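Local coordinates for protein N2152 (Neocallimastix frontalis, PDB 5U22) that is a family 39 glycoside hydrolase that probably cleaves rare arabinosyl substrates, its TIM barrel joined to a beta sandwich, at residues 297-301 with 302-306. Sequence-based numbering, arbitrary orientation.
Sequences TQKGA and GWYFY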
loop_
_atom_site.group_PDB
_atom_site.type_symbol
_atom_site.label_atom_id
_atom_site.label_comp_id
_atom_site.label_asym_id
_atom_site.label_seq_id
_atom_site.Cartn_x
_atom_site.Cartn_y
_atom_site.Cartn_z
ATOM N N THR A 297 -12.966 14.741 9.137
ATOM C CA THR A 297 -13.614 14.123 10.282
ATOM C C THR A 297 -14.544 12.971 9.939
ATOM O O THR A 297 -14.954 12.246 10.853
ATOM C CB THR A 297 -14.436 15.173 11.048
ATOM O OG1 THR A 297 -15.430 15.725 10.169
ATOM C CG2 THR A 297 -13.528 16.284 11.566
ATOM N N GLN A 298 -14.895 12.781 8.672
ATOM C CA GLN A 298 -15.905 11.806 8.284
ATOM C C GLN A 298 -15.300 10.710 7.421
ATOM O O GLN A 298 -14.490 10.986 6.531
ATOM C CB GLN A 298 -17.046 12.471 7.521
ATOM C CG GLN A 298 -17.798 13.517 8.322
ATOM C CD GLN A 298 -18.573 14.441 7.432
ATOM O OE1 GLN A 298 -17.999 15.267 6.713
ATOM N NE2 GLN A 298 -19.888 14.311 7.461
ATOM N N LYS A 299 -15.738 9.477 7.664
ATOM C CA LYS A 299 -15.308 8.342 6.857
ATOM C C LYS A 299 -15.865 8.442 5.442
ATOM O O LYS A 299 -17.013 8.845 5.236
ATOM C CB LYS A 299 -15.784 7.034 7.491
ATOM C CG LYS A 299 -15.197 6.735 8.872
ATOM C CD LYS A 299 -15.976 5.629 9.548
ATOM C CE LYS A 299 -15.440 5.354 10.947
ATOM N NZ LYS A 299 -16.146 4.213 11.604
ATOM N N GLY A 300 -15.046 8.069 4.459
ATOM C CA GLY A 300 -15.524 7.814 3.119
ATOM C C GLY A 300 -15.714 6.321 2.896
ATOM O O GLY A 300 -15.425 5.495 3.762
ATOM N N ALA A 301 -16.224 5.985 1.706
ATOM C CA ALA A 301 -16.445 4.582 1.363
ATOM C C ALA A 301 -15.171 3.762 1.530
ATOM O O ALA A 301 -15.213 2.645 2.051
ATOM C CB ALA A 301 -16.959 4.460 -0.074
ATOM N N GLY A 302 -14.032 4.309 1.105
ATOM C CA GLY A 302 -12.789 3.557 1.160
ATOM C C GLY A 302 -12.387 3.161 2.565
ATOM O O GLY A 302 -11.768 2.115 2.764
ATOM N N TRP A 303 -12.723 3.986 3.558
ATOM C CA TRP A 303 -12.415 3.625 4.938
ATOM C C TRP A 303 -12.998 2.260 5.267
ATOM O O TRP A 303 -12.319 1.390 5.821
ATOM C CB TRP A 303 -12.959 4.681 5.896
ATOM C CG TRP A 303 -12.437 4.515 7.284
ATOM C CD1 TRP A 303 -11.354 5.145 7.830
ATOM C CD2 TRP A 303 -12.973 3.668 8.313
ATOM N NE1 TRP A 303 -11.183 4.739 9.131
ATOM C CE2 TRP A 303 -12.163 3.833 9.451
ATOM C CE3 TRP A 303 -14.061 2.787 8.382
ATOM C CZ2 TRP A 303 -12.399 3.141 10.650
ATOM C CZ3 TRP A 303 -14.294 2.099 9.576
ATOM C CH2 TRP A 303 -13.466 2.285 10.692
ATOM N N TYR A 304 -14.255 2.042 4.889
ATOM C CA TYR A 304 -14.909 0.783 5.218
ATOM C C TYR A 304 -14.290 -0.390 4.462
ATOM O O TYR A 304 -14.169 -1.491 5.018
ATOM C CB TYR A 304 -16.404 0.894 4.942
ATOM C CG TYR A 304 -17.103 1.801 5.929
ATOM C CD1 TYR A 304 -17.342 3.140 5.629
ATOM C CD2 TYR A 304 -17.507 1.317 7.172
ATOM C CE1 TYR A 304 -17.982 3.976 6.549
ATOM C CE2 TYR A 304 -18.149 2.148 8.092
ATOM C CZ TYR A 304 -18.385 3.468 7.767
ATOM O OH TYR A 304 -19.014 4.276 8.693
ATOM N N PHE A 305 -13.876 -0.179 3.203
ATOM C CA PHE A 305 -13.206 -1.255 2.478
ATOM C C PHE A 305 -11.874 -1.606 3.134
ATOM O O PHE A 305 -11.570 -2.788 3.341
ATOM C CB PHE A 305 -13.007 -0.900 0.992
ATOM C CG PHE A 305 -12.635 -2.091 0.138
ATOM C CD1 PHE A 305 -13.592 -3.040 -0.211
ATOM C CD2 PHE A 305 -11.329 -2.280 -0.294
ATOM C CE1 PHE A 305 -13.255 -4.145 -0.974
ATOM C CE2 PHE A 305 -10.983 -3.381 -1.068
ATOM C CZ PHE A 305 -11.947 -4.320 -1.398
ATOM N N TYR A 306 -11.083 -0.593 3.509
ATOM C CA TYR A 306 -9.811 -0.875 4.161
ATOM C C TYR A 306 -10.000 -1.425 5.571
ATOM O O TYR A 306 -9.117 -2.123 6.075
ATOM C CB TYR A 306 -8.935 0.385 4.148
ATOM C CG TYR A 306 -8.196 0.531 2.826
ATOM C CD1 TYR A 306 -8.847 0.983 1.680
ATOM C CD2 TYR A 306 -6.857 0.180 2.723
ATOM C CE1 TYR A 306 -8.163 1.096 0.470
ATOM C CE2 TYR A 306 -6.169 0.295 1.529
ATOM C CZ TYR A 306 -6.821 0.747 0.407
ATOM O OH TYR A 306 -6.103 0.860 -0.763
#
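With CG of W303 turned away from its backbone N (chi1 -168°) and K299 fully extended beyond CG, the side chain of K299, in the loop just before the helix, runs along one face of the indole. CE stands squarely above the six-membered ring, 3.6 Å from its centroid and 7° off the normal, a CH-pi contact. NZ reaches on toward the far rim for a cation-pi contact, 3.4 Å from CH2 of W303. Y304 meets the lysine from an adjacent direction, crossing it at about a right angle, with K299 CD 3.4 Å from Y304 OH; the Y304 ring also has W303 CE3 above its centre. At the helix start the backbone bonds are weak: W303 N to G300 O at 3.1 Å, and A301 O approached by both Y304 N and F305 N. Outside this stretch, W303 NE1 donates to L58 O. A leucine in place of W303 would probably leave the lysine ammonium without its aromatic face and L58 O without its donor. The junction opens helix 301-310, between the two domains: A301 and F305 pack on P258 of helix 258-270, while A301, Y304 and F305 touch I376 of sandwich strand 368-376.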